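PDB 4ATF: beta-agarase B, which hydrolyses the beta-1,4 linkages between beta-D-galactose and 3,6-anhydro-alpha-L-galactose in agarose, acting at random along the chain with retention of the anomeric configuration. Local coordinates for residues D36-E41 and S76-G81; G81-W86 and I257-E262; Q137-L142 and T249-E254; H168-R173 and I228-H233. The protein carries 1 engineered substitution. All blocks are in the same frame, centred on the assembly; numbering follows the deposited sequence.

Contact 1 (D36-E41 and S76-G81); sequences DNFEYE and SYVADG. With NA (sodium ion), chain I.
Val78, Gly81 and Glu41 carry most of the contact between 36-41 and 76-81. A branched, apolar valine fits between two aromatic residues: as modelled, Val78 CG2 lies over one face of the Tyr40 ring, 4.2 Å from the centroid, and also touches Phe38 CB. The side chain is nearly eclipsed (chi1 -1°), so its exact rotation, and with it this CH-pi contact, is doubtful. Gly81 is set by its backbone: at its phi and psi a side chain would press on the carbonyl of Asp80, and it would also come close to Glu39. Without one, the turn brings Gly81 O to the sodium ion at 2.2 Å. Asn37 O binds the same ion at 2.3 Å and Glu39 OE2, more loosely, at 2.9 Å, while Asp297 adds further ligands. One water accepts from Gly81 N at 2.7 Å and donates to the carbonyls of Phe38 and Tyr40. Glu41, its chain bent at chi2 (-73°), folds back so that OE2 takes the backbone N-H of Asp80 at 3.1 Å, nearly straight and on the syn side of the carboxylate. An Asx turn at Asp36 shapes the loop, with Tyr40 OH donating to Asp36 OD2 at 2.6 Å. Helix 49-54 packs on Tyr40 and Val78 through Phe51, and Phe38 reaches Leu83 of strand 82-89 and Val296 of strand 293-306.

Contact 2 (G81-W86 and I257-E262); sequences GELKMW and IIINTE. With NA (sodium ion), chain I; GAL (beta-D-galactopyranose), chain E.
With chi1 at 170°, Leu83 swings CG opposite its own backbone N and sends CD2 into the core, where it meets Ile259 CD1 tip to tip at 3.7 Å. Met85 gets there by a less regular path: chi1 is off the staggered positions, and a bend at chi3 (-99°) turns CE back over strand 257-262. This is the packed interior of the GH16 beta-sandwich, the jelly-roll fold of the concanavalin clan. The two strands run 27° from parallel with axes 7.6 Å apart, and both pair with strand 96-103. Unbranched and flexible, methionine can cross Ile259 at about a right angle, its CE 3.7 Å from Ile259 CG2, while SD sits 3.5 Å from Asn260 CA. The beta-branched isoleucine suits the strand and offers methyls to both partners. At the strand's end the chain leaves the core for the substrate cleft: Glu262, extended beyond CG, accepts the O4 hydroxyl of a bound galactose through OE1 at 2.6 Å. With an alanine here, that hydroxyl would probably lose its acceptor and the galactose would be held less firmly on this side. Gly81, just before strand 82-86, gives its carbonyl O to the sodium ion. Beside Thr261 a water links the two strands, 2.8 Å from Thr261 OG1 and more weakly bound to Trp86 O at 3.3 Å.

Contact 3 (Q137-L142 and T249-E254); sequences QEIDIL and TGLNKE
Gln137 carries most of this contact, its long side chain reaching from strand 137-140 into the curved loop 249-254. Chi1 of -61° followed by an extended chain puts the terminal amide among the backbone groups of Gly250, Asn252 and Lys253; which end of the amide is nitrogen is uncertain, but a polar, flat group suits such a place. Nearer the backbone, Gln137 CB packs on Leu251 CD2 at 3.9 Å, and the other methyl, Leu251 CD1, lies 4.0 Å from Ile139 CG1, the two side chains crossing obliquely. Lys253 crosses Gln137 at about a right angle, its CD 3.6 Å from Gln137 CD. The methylenes thus cover the amide while NZ goes on to a salt bridge with Asp134 and a hydrogen bond to Thr136. A serine in its place would probably leave Asp134 without its counter-charge and uncover one side of the Gln137 amide. The loop's shape comes from an inverse gamma turn centred on Leu251. Between the inward-facing Gln137 and Ile139, Glu138 points the other way, into the cleft; by similarity it is the nucleophile. Strand 137-145 is flanked by strands 125-132 and 164-172, Trp205 of strand 199-207 holds Leu251 O, and Leu251 itself rests on His168 and Val170.

Contact 4 (H168-R173 and I228-H233); sequences HHVFIR and IIDPKH. With AAL (3,6-anhydro-alpha-L-galactopyranose), chain B; GAL (beta-D-galactopyranose), chain E; GAL (beta-D-galactopyranose), chain C.
Behind the agarose-binding cleft, strand 168-172 turns His168 and Val170 toward the end of helix 226-229 and the turn that follows it. In one of two modelled conformers, His168 NE2 donates to Ile229 O at 2.9 Å along an almost straight line (175°). The acceptor lies in the imidazole plane, and the donor meets a lone pair in the carbonyl plane (C=O...N 111°), a geometry that would hold this conformer at its tilt. A histidine suits the spot because its ring can bond at the rim and pack at the face: Ile228 O lies at the edge, 3.6 Å from CE1, while Ile229 CD1 covers one face. Two residues along, the small Val170 sets CG2 3.6 Å from Asp230 OD1, crossing that side chain at about a right angle. Asp230, just past the helix, has its carboxylate held by Phe234 N and Thr235. The other side of the strand serves the sugar. His169 sits under galactose O2, which lies 3.3 Å above the ring centre, and Asp178 is hydrogen-bonded to ND1 of the imidazole. Phe171 presents one face to O3 of the anhydrogalactose and to NH1 of Arg173, whose chain, bent at chi2 and chi3, brings NH1 to that O3 at 2.9 Å. Arg173 NH2 adds weak bonds to O4 of the anhydrogalactose and to O4 and O5 of the next galactose. A strand with one side in the protein body and the other lining the glycan groove is the usual construction of the GH16 sandwich cleft.

How the contacts relate
From the N terminus, contact 1 first closes a 34-residue loop, joining the segment after strand 27-31 to strand 76-79 beside the sodium ion. It ends at Gly81, where contact 2 begins, so these two stand in series and share a residue. Contact 2 then spans 170 residues, and within it the others nest: contact 3 closes a loop of 106 residues, and contact 4 one of 54 inside that. Contacts 3 and 4 touch through neighbouring strands 137-145 and 164-172, on the far side of the chain's centre from contact 2. Contacts 2 and 4 meet the same galactose, linking the sandwich core to the cleft.

Contact 1 (D36-E41 and S76-G81)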
# COMPACT_ATOMS: atom_id res chain seq x y z
N ASP A 36 -1.57 -4.34 -14.85
CA ASP A 36 -2.83 -5.06 -15.01
C ASP A 36 -3.99 -4.03 -14.92
O ASP A 36 -4.02 -3.20 -14.00
CB ASP A 36 -2.97 -6.14 -13.89
CG ASP A 36 -4.07 -7.20 -14.20
OD1 ASP A 36 -4.93 -7.03 -15.11
OD2 ASP A 36 -4.09 -8.23 -13.48
N ASN A 37 -4.89 -4.09 -15.90
CA ASN A 37 -6.12 -3.26 -15.85
C ASN A 37 -7.38 -4.03 -15.43
O ASN A 37 -8.51 -3.46 -15.46
CB ASN A 37 -6.35 -2.41 -17.11
CG ASN A 37 -6.66 -3.23 -18.33
OD1 ASN A 37 -6.36 -4.40 -18.39
ND2 ASN A 37 -7.28 -2.60 -19.33
N PHE A 38 -7.21 -5.29 -15.00
CA PHE A 38 -8.28 -6.05 -14.33
C PHE A 38 -9.58 -6.09 -15.16
O PHE A 38 -10.69 -5.92 -14.59
CB PHE A 38 -8.56 -5.48 -12.89
CG PHE A 38 -7.34 -5.53 -12.00
CD1 PHE A 38 -6.75 -6.78 -11.66
CD2 PHE A 38 -6.71 -4.35 -11.54
CE1 PHE A 38 -5.63 -6.82 -10.87
CE2 PHE A 38 -5.62 -4.39 -10.76
CZ PHE A 38 -5.06 -5.61 -10.42
N GLU A 39 -9.46 -6.34 -16.47
CA GLU A 39 -10.65 -6.36 -17.32
C GLU A 39 -11.27 -7.78 -17.47
O GLU A 39 -12.30 -7.94 -18.11
CB GLU A 39 -10.49 -5.56 -18.64
CG GLU A 39 -10.26 -4.05 -18.40
CD GLU A 39 -11.53 -3.25 -17.96
OE1 GLU A 39 -12.65 -3.60 -18.38
OE2 GLU A 39 -11.40 -2.26 -17.18
N TYR A 40 -10.72 -8.78 -16.80
CA TYR A 40 -11.20 -10.18 -16.91
C TYR A 40 -12.03 -10.47 -15.68
O TYR A 40 -11.95 -9.71 -14.70
CB TYR A 40 -9.98 -11.13 -16.95
CG TYR A 40 -8.94 -10.81 -15.89
CD1 TYR A 40 -7.91 -9.92 -16.16
CD2 TYR A 40 -9.01 -11.39 -14.61
CE1 TYR A 40 -6.90 -9.63 -15.16
CE2 TYR A 40 -8.06 -11.09 -13.60
CZ TYR A 40 -7.01 -10.19 -13.89
OH TYR A 40 -6.06 -9.91 -12.93
N GLU A 41 -12.73 -11.60 -15.66
CA GLU A 41 -13.50 -11.97 -14.48
C GLU A 41 -12.72 -13.00 -13.64
O GLU A 41 -12.38 -14.02 -14.17
CB GLU A 41 -14.88 -12.56 -14.89
CG GLU A 41 -15.81 -11.52 -15.59
CD GLU A 41 -16.39 -10.47 -14.59
OE1 GLU A 41 -16.90 -10.84 -13.49
OE2 GLU A 41 -16.32 -9.26 -14.94
N SER A 76 -10.61 -11.76 -2.04
CA SER A 76 -10.31 -10.93 -3.21
C SER A 76 -10.95 -11.54 -4.46
O SER A 76 -11.17 -12.77 -4.54
CB SER A 76 -8.76 -10.79 -3.39
OG SER A 76 -8.20 -12.11 -3.49
N TYR A 77 -11.28 -10.67 -5.42
CA TYR A 77 -11.81 -11.13 -6.72
C TYR A 77 -11.60 -10.06 -7.80
O TYR A 77 -11.16 -8.94 -7.48
CB TYR A 77 -13.29 -11.52 -6.63
CG TYR A 77 -14.22 -10.39 -6.25
CD1 TYR A 77 -14.26 -9.92 -4.93
CD2 TYR A 77 -15.15 -9.87 -7.17
CE1 TYR A 77 -15.21 -8.88 -4.52
CE2 TYR A 77 -16.11 -8.83 -6.79
CZ TYR A 77 -16.11 -8.35 -5.47
OH TYR A 77 -16.94 -7.36 -5.08
N VAL A 78 -11.89 -10.40 -9.04
CA VAL A 78 -11.92 -9.35 -10.08
C VAL A 78 -13.19 -9.40 -10.86
O VAL A 78 -13.60 -10.47 -11.32
CB VAL A 78 -10.58 -9.08 -10.81
CG1 VAL A 78 -9.39 -9.89 -10.36
CG2 VAL A 78 -10.63 -8.61 -12.21
N ALA A 79 -13.87 -8.26 -10.91
CA ALA A 79 -15.21 -8.22 -11.56
C ALA A 79 -15.53 -6.80 -12.06
O ALA A 79 -15.06 -5.81 -11.47
CB ALA A 79 -16.31 -8.72 -10.58
N ASP A 80 -16.28 -6.72 -13.17
CA ASP A 80 -16.81 -5.44 -13.62
C ASP A 80 -15.71 -4.37 -13.82
O ASP A 80 -15.95 -3.20 -13.56
CB ASP A 80 -17.87 -4.97 -12.61
CG ASP A 80 -19.03 -5.97 -12.49
OD1 ASP A 80 -19.33 -6.74 -13.45
OD2 ASP A 80 -19.63 -6.01 -11.43
N GLY A 81 -14.49 -4.79 -14.24
CA GLY A 81 -13.39 -3.88 -14.54
C GLY A 81 -12.44 -3.51 -13.41
O GLY A 81 -11.51 -2.71 -13.64
NA NA I . -9.89 -1.79 -14.79
O HOH W 1 -13.21 -7.16 -14.38
O HOH W 2 -10.01 -0.78 -16.96

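Contact 2 (G81-W86 and I257-E262)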
# COMPACT_ATOMS: atom_id res chain seq x y z
N GLY A 81 -14.49 -4.79 -14.24
CA GLY A 81 -13.39 -3.88 -14.54
C GLY A 81 -12.44 -3.51 -13.41
O GLY A 81 -11.51 -2.71 -13.64
N GLU A 82 -12.65 -4.06 -12.20
CA GLU A 82 -11.79 -3.72 -11.06
C GLU A 82 -11.34 -4.96 -10.31
O GLU A 82 -12.09 -5.90 -10.17
CB GLU A 82 -12.57 -2.85 -10.02
CG GLU A 82 -13.14 -1.60 -10.55
CD GLU A 82 -14.06 -0.93 -9.58
OE1 GLU A 82 -13.95 -1.04 -8.32
OE2 GLU A 82 -14.91 -0.24 -10.09
N LEU A 83 -10.15 -4.89 -9.73
CA LEU A 83 -9.77 -5.73 -8.61
C LEU A 83 -10.57 -5.23 -7.41
O LEU A 83 -10.56 -4.01 -7.14
CB LEU A 83 -8.24 -5.55 -8.32
CG LEU A 83 -7.66 -6.17 -7.01
CD1 LEU A 83 -7.84 -7.76 -6.99
CD2 LEU A 83 -6.23 -5.78 -6.83
N LYS A 84 -11.25 -6.15 -6.72
CA LYS A 84 -11.99 -5.84 -5.51
C LYS A 84 -11.63 -6.79 -4.33
O LYS A 84 -11.25 -7.91 -4.55
CB LYS A 84 -13.48 -5.86 -5.79
CG LYS A 84 -13.90 -4.81 -6.87
CD LYS A 84 -15.38 -4.98 -7.08
CE LYS A 84 -15.86 -4.24 -8.33
NZ LYS A 84 -17.35 -4.16 -8.44
N MET A 85 -11.79 -6.33 -3.10
CA MET A 85 -11.34 -7.03 -1.92
C MET A 85 -12.34 -6.54 -0.86
O MET A 85 -12.55 -5.32 -0.76
CB MET A 85 -9.94 -6.44 -1.60
CG MET A 85 -8.93 -7.37 -1.35
SD MET A 85 -7.50 -6.26 -1.36
CE MET A 85 -7.06 -6.64 -3.06
N TRP A 86 -12.94 -7.42 -0.06
CA TRP A 86 -13.86 -6.93 0.97
C TRP A 86 -13.62 -7.58 2.32
O TRP A 86 -12.81 -8.50 2.42
CB TRP A 86 -15.35 -7.09 0.54
CG TRP A 86 -16.03 -8.43 0.68
CD1 TRP A 86 -17.08 -8.72 1.51
CD2 TRP A 86 -15.79 -9.63 -0.09
NE1 TRP A 86 -17.49 -10.02 1.35
CE2 TRP A 86 -16.73 -10.61 0.38
CE3 TRP A 86 -14.88 -9.98 -1.08
CZ2 TRP A 86 -16.78 -11.92 -0.13
CZ3 TRP A 86 -14.93 -11.30 -1.61
CH2 TRP A 86 -15.89 -12.24 -1.14
N ILE A 257 4.84 -6.46 -5.27
CA ILE A 257 3.79 -5.46 -5.20
C ILE A 257 2.68 -6.12 -4.41
O ILE A 257 2.32 -7.27 -4.69
CB ILE A 257 3.28 -5.11 -6.62
CG1 ILE A 257 4.42 -4.58 -7.52
CG2 ILE A 257 2.03 -4.15 -6.51
CD1 ILE A 257 3.95 -4.42 -9.03
N ILE A 258 2.16 -5.45 -3.39
CA ILE A 258 1.11 -6.08 -2.53
C ILE A 258 -0.09 -5.10 -2.55
O ILE A 258 0.12 -3.87 -2.45
CB ILE A 258 1.63 -6.28 -1.07
CG1 ILE A 258 2.94 -7.13 -1.10
CG2 ILE A 258 0.54 -6.83 -0.14
CD1 ILE A 258 3.52 -7.46 0.30
N ILE A 259 -1.32 -5.64 -2.72
CA ILE A 259 -2.55 -4.84 -2.63
C ILE A 259 -3.42 -5.53 -1.57
O ILE A 259 -3.71 -6.72 -1.70
CB ILE A 259 -3.28 -4.79 -4.02
CG1 ILE A 259 -2.32 -4.23 -5.07
CG2 ILE A 259 -4.63 -3.96 -3.86
CD1 ILE A 259 -2.91 -4.09 -6.51
N ASN A 260 -3.88 -4.81 -0.54
CA ASN A 260 -4.66 -5.43 0.50
C ASN A 260 -5.46 -4.42 1.26
O ASN A 260 -5.44 -3.21 0.94
CB ASN A 260 -3.77 -6.31 1.47
CG ASN A 260 -2.90 -5.49 2.46
OD1 ASN A 260 -3.25 -4.39 2.85
ND2 ASN A 260 -1.78 -6.07 2.90
N THR A 261 -6.24 -4.92 2.23
CA THR A 261 -6.77 -4.08 3.31
C THR A 261 -6.26 -4.69 4.60
O THR A 261 -5.88 -5.89 4.59
CB THR A 261 -8.33 -3.92 3.29
OG1 THR A 261 -8.97 -5.18 3.56
CG2 THR A 261 -8.79 -3.42 1.87
N GLU A 262 -6.28 -3.91 5.70
CA GLU A 262 -5.69 -4.36 7.00
C GLU A 262 -6.40 -3.69 8.15
O GLU A 262 -6.72 -2.49 8.07
CB GLU A 262 -4.17 -3.99 7.19
CG GLU A 262 -3.21 -4.74 6.34
CD GLU A 262 -1.71 -4.29 6.51
OE1 GLU A 262 -1.40 -3.44 7.35
OE2 GLU A 262 -0.85 -4.73 5.72
NA NA I . -9.89 -1.79 -14.79
C1 GAL E . 3.11 -0.33 6.14
C2 GAL E . 3.52 -1.35 7.19
C3 GAL E . 3.37 -2.82 6.79
C4 GAL E . 1.90 -3.00 6.35
C5 GAL E . 1.54 -1.92 5.29
C6 GAL E . 0.13 -2.07 4.70
O2 GAL E . 4.89 -1.12 7.37
O3 GAL E . 3.67 -3.55 7.99
O4 GAL E . 1.10 -2.81 7.49
O5 GAL E . 1.78 -0.56 5.70
O6 GAL E . 0.05 -1.04 3.70
O HOH W 3 -10.18 -6.74 1.61
O HOH W 2 -10.01 -0.78 -16.96

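Contact 3 (Q137-L142 and T249-E254)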
# COMPACT_ATOMS: atom_id res chain seq x y z
N GLN A 137 12.69 -4.08 3.60
CA GLN A 137 12.58 -2.82 2.95
C GLN A 137 11.15 -2.73 2.30
O GLN A 137 10.65 -3.71 1.72
CB GLN A 137 13.68 -2.67 1.86
CG GLN A 137 15.10 -2.73 2.45
CD GLN A 137 16.19 -2.71 1.37
OE1 GLN A 137 17.41 -2.84 1.68
NE2 GLN A 137 15.80 -2.50 0.14
N GLU A 138 10.50 -1.58 2.45
CA GLU A 138 9.08 -1.39 2.12
C GLU A 138 8.86 0.03 1.60
O GLU A 138 9.50 0.97 2.10
CB GLU A 138 8.20 -1.58 3.40
CG GLU A 138 6.66 -1.52 3.10
CD GLU A 138 6.06 -0.06 3.13
OE1 GLU A 138 6.73 0.87 3.63
OE2 GLU A 138 4.89 0.19 2.65
N ILE A 139 7.98 0.19 0.59
CA ILE A 139 7.62 1.51 0.06
C ILE A 139 6.10 1.53 -0.04
O ILE A 139 5.51 0.62 -0.66
CB ILE A 139 8.23 1.78 -1.35
CG1 ILE A 139 9.77 1.87 -1.27
CG2 ILE A 139 7.61 3.14 -1.93
CD1 ILE A 139 10.48 1.61 -2.65
N ASP A 140 5.44 2.48 0.65
CA ASP A 140 3.98 2.64 0.47
C ASP A 140 3.61 3.37 -0.82
O ASP A 140 4.30 4.31 -1.20
CB ASP A 140 3.43 3.57 1.51
CG ASP A 140 3.59 3.09 2.87
OD1 ASP A 140 3.85 1.89 3.16
OD2 ASP A 140 3.48 4.03 3.68
N ILE A 141 2.60 2.96 -1.55
CA ILE A 141 2.21 3.82 -2.66
C ILE A 141 0.89 4.49 -2.21
O ILE A 141 0.68 5.75 -2.31
CB ILE A 141 2.10 3.00 -3.97
CG1 ILE A 141 3.49 2.45 -4.35
CG2 ILE A 141 1.48 3.84 -5.14
CD1 ILE A 141 3.40 1.30 -5.35
N LEU A 142 0.04 3.67 -1.60
CA LEU A 142 -1.24 4.21 -1.05
C LEU A 142 -1.40 3.56 0.35
O LEU A 142 -1.28 2.33 0.49
CB LEU A 142 -2.44 3.76 -1.89
CG LEU A 142 -3.87 4.04 -1.35
CD1 LEU A 142 -4.12 5.55 -1.08
CD2 LEU A 142 -4.97 3.48 -2.38
N THR A 249 22.74 0.20 2.57
CA THR A 249 22.36 -0.10 1.17
C THR A 249 21.29 0.88 0.61
O THR A 249 21.10 1.05 -0.62
CB THR A 249 21.78 -1.55 1.05
OG1 THR A 249 20.54 -1.62 1.79
CG2 THR A 249 22.78 -2.59 1.58
N GLY A 250 20.52 1.48 1.49
CA GLY A 250 19.32 2.24 1.06
C GLY A 250 18.22 1.26 0.64
O GLY A 250 18.31 0.04 0.93
N LEU A 251 17.25 1.78 -0.10
CA LEU A 251 16.14 0.93 -0.65
C LEU A 251 16.60 0.27 -1.96
O LEU A 251 16.27 0.72 -3.06
CB LEU A 251 14.86 1.78 -0.82
CG LEU A 251 14.26 2.35 0.52
CD1 LEU A 251 13.20 3.41 0.23
CD2 LEU A 251 13.65 1.22 1.33
N ASN A 252 17.40 -0.77 -1.87
CA ASN A 252 18.07 -1.34 -3.05
C ASN A 252 17.46 -2.68 -3.45
O ASN A 252 17.73 -3.17 -4.56
CB ASN A 252 19.58 -1.56 -2.76
CG ASN A 252 19.82 -2.74 -1.73
OD1 ASN A 252 19.30 -2.68 -0.58
ND2 ASN A 252 20.49 -3.81 -2.18
N LYS A 253 16.69 -3.31 -2.56
CA LYS A 253 16.29 -4.71 -2.86
C LYS A 253 15.07 -4.74 -3.78
O LYS A 253 14.13 -3.94 -3.60
CB LYS A 253 15.97 -5.45 -1.54
CG LYS A 253 17.24 -5.63 -0.62
CD LYS A 253 16.89 -6.22 0.74
CE LYS A 253 18.21 -6.38 1.52
NZ LYS A 253 18.01 -6.58 3.06
N GLU A 254 15.03 -5.68 -4.73
CA GLU A 254 13.81 -5.84 -5.58
C GLU A 254 12.59 -6.19 -4.69
O GLU A 254 12.76 -6.77 -3.55
CB GLU A 254 14.06 -6.88 -6.70
CG GLU A 254 14.13 -8.31 -6.18
CD GLU A 254 14.53 -9.32 -7.23
OE1 GLU A 254 14.56 -8.98 -8.46
OE2 GLU A 254 14.83 -10.46 -6.81

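Contact 4 (H168-R173 and I228-H233)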
# COMPACT_ATOMS: atom_id res chain seq x y z
N HIS A 168 7.71 5.05 3.68
CA HIS A 168 8.57 3.92 3.38
C HIS A 168 9.08 3.42 4.74
O HIS A 168 9.06 4.19 5.74
CB HIS A 168 9.73 4.34 2.43
CG HIS A 168 10.86 5.02 3.14
ND1 HIS A 168 10.86 6.36 3.44
CD2 HIS A 168 12.02 4.52 3.65
CE1 HIS A 168 11.98 6.68 4.08
NE2 HIS A 168 12.70 5.58 4.22
N HIS A 169 9.54 2.16 4.81
CA HIS A 169 10.04 1.61 6.09
C HIS A 169 11.31 0.85 5.80
O HIS A 169 11.42 0.24 4.74
CB HIS A 169 9.04 0.60 6.73
CG HIS A 169 7.75 1.20 7.17
ND1 HIS A 169 7.41 1.33 8.50
CD2 HIS A 169 6.67 1.66 6.46
CE1 HIS A 169 6.21 1.89 8.60
NE2 HIS A 169 5.74 2.11 7.38
N VAL A 170 12.23 0.83 6.76
CA VAL A 170 13.31 -0.15 6.75
C VAL A 170 13.21 -0.87 8.07
O VAL A 170 12.85 -0.24 9.10
CB VAL A 170 14.70 0.48 6.44
CG1 VAL A 170 14.76 0.95 4.96
CG2 VAL A 170 15.04 1.61 7.38
N PHE A 171 13.47 -2.18 8.07
CA PHE A 171 13.29 -2.98 9.34
C PHE A 171 14.56 -3.73 9.70
O PHE A 171 15.36 -4.05 8.82
CB PHE A 171 12.21 -4.07 9.18
CG PHE A 171 10.86 -3.54 8.79
CD1 PHE A 171 9.94 -3.10 9.76
CD2 PHE A 171 10.52 -3.47 7.43
CE1 PHE A 171 8.68 -2.54 9.35
CE2 PHE A 171 9.28 -2.97 7.00
CZ PHE A 171 8.34 -2.50 7.95
N ILE A 172 14.73 -4.01 11.01
CA ILE A 172 15.63 -5.06 11.43
C ILE A 172 14.65 -6.14 11.90
O ILE A 172 13.69 -5.80 12.63
CB ILE A 172 16.59 -4.58 12.56
CG1 ILE A 172 17.53 -3.47 12.06
CG2 ILE A 172 17.36 -5.83 13.21
CD1 ILE A 172 18.24 -2.72 13.22
N ARG A 173 14.86 -7.41 11.52
CA ARG A 173 13.83 -8.42 11.80
C ARG A 173 13.91 -9.05 13.18
O ARG A 173 12.85 -9.28 13.75
CB ARG A 173 13.77 -9.52 10.73
CG ARG A 173 13.55 -9.06 9.29
CD ARG A 173 12.29 -8.22 9.12
NE ARG A 173 11.10 -8.78 9.73
CZ ARG A 173 9.89 -8.23 9.58
NH1 ARG A 173 9.74 -7.13 8.83
NH2 ARG A 173 8.83 -8.74 10.18
N ILE A 228 16.97 11.05 5.72
CA ILE A 228 15.51 10.75 5.83
C ILE A 228 15.21 9.26 5.42
O ILE A 228 14.27 8.64 5.96
CB ILE A 228 14.63 11.75 5.05
CG1 ILE A 228 13.13 11.48 5.28
CG2 ILE A 228 14.90 11.64 3.55
CD1 ILE A 228 12.25 12.68 4.88
N ILE A 229 16.00 8.68 4.52
CA ILE A 229 15.65 7.30 4.04
C ILE A 229 16.09 6.23 5.08
O ILE A 229 15.32 5.29 5.42
CB ILE A 229 16.34 7.00 2.67
CG1 ILE A 229 15.76 7.92 1.56
CG2 ILE A 229 16.20 5.49 2.27
CD1 ILE A 229 14.50 7.45 0.88
N ASP A 230 17.29 6.41 5.64
CA ASP A 230 17.82 5.47 6.67
C ASP A 230 18.79 6.11 7.72
O ASP A 230 19.95 5.71 7.79
CB ASP A 230 18.53 4.32 5.98
CG ASP A 230 18.94 3.19 6.98
OD1 ASP A 230 18.29 3.04 8.07
OD2 ASP A 230 19.91 2.45 6.67
N PRO A 231 18.33 7.11 8.51
CA PRO A 231 19.25 7.77 9.47
C PRO A 231 19.78 6.81 10.60
O PRO A 231 20.84 7.08 11.17
CB PRO A 231 18.37 8.88 10.06
CG PRO A 231 16.91 8.29 9.96
CD PRO A 231 16.95 7.62 8.61
N LYS A 232 19.06 5.72 10.88
CA LYS A 232 19.49 4.81 11.96
C LYS A 232 20.38 3.67 11.44
O LYS A 232 20.68 2.75 12.20
CB LYS A 232 18.25 4.21 12.66
CG LYS A 232 17.36 5.20 13.30
CD LYS A 232 16.21 4.49 14.13
CE LYS A 232 15.32 5.43 14.80
NZ LYS A 232 14.37 4.75 15.78
N HIS A 233 20.73 3.70 10.16
CA HIS A 233 21.62 2.69 9.52
C HIS A 233 21.01 1.27 9.68
O HIS A 233 21.75 0.27 9.87
CB HIS A 233 23.08 2.71 10.06
CG HIS A 233 23.83 4.00 9.82
ND1 HIS A 233 25.16 4.01 9.47
CD2 HIS A 233 23.45 5.30 9.90
CE1 HIS A 233 25.59 5.26 9.37
NE2 HIS A 233 24.57 6.06 9.62
C1 AAL B . 4.83 -4.41 7.89
C2 AAL B . 5.13 -4.95 9.32
C3 AAL B . 6.03 -6.22 9.18
C4 AAL B . 5.52 -7.29 8.29
C5 AAL B . 5.48 -6.58 6.96
C6 AAL B . 6.94 -6.05 6.94
O2 AAL B . 3.91 -5.29 9.97
O3 AAL B . 7.21 -5.88 8.36
O4 AAL B . 6.21 -8.51 8.19
O5 AAL B . 4.53 -5.48 6.90
C1 GAL E . 3.11 -0.33 6.14
C2 GAL E . 3.52 -1.35 7.19
C3 GAL E . 3.37 -2.82 6.79
C4 GAL E . 1.90 -3.00 6.35
C5 GAL E . 1.54 -1.92 5.29
C6 GAL E . 0.13 -2.07 4.70
O2 GAL E . 4.89 -1.12 7.37
O3 GAL E . 3.67 -3.55 7.99
O4 GAL E . 1.10 -2.81 7.49
O5 GAL E . 1.78 -0.56 5.70
O6 GAL E . 0.05 -1.04 3.70
C1 GAL C . 5.60 -9.62 8.83
C2 GAL C . 6.46 -10.80 8.36
C3 GAL C . 6.07 -12.09 9.11
C4 GAL C . 6.05 -11.86 10.64
C5 GAL C . 5.22 -10.61 10.99
C6 GAL C . 5.28 -10.50 12.50
O2 GAL C . 6.42 -10.99 6.93
O3 GAL C . 7.06 -13.05 8.85
O4 GAL C . 7.37 -11.51 11.04
O5 GAL C . 5.72 -9.44 10.27
O6 GAL C . 4.37 -9.47 12.70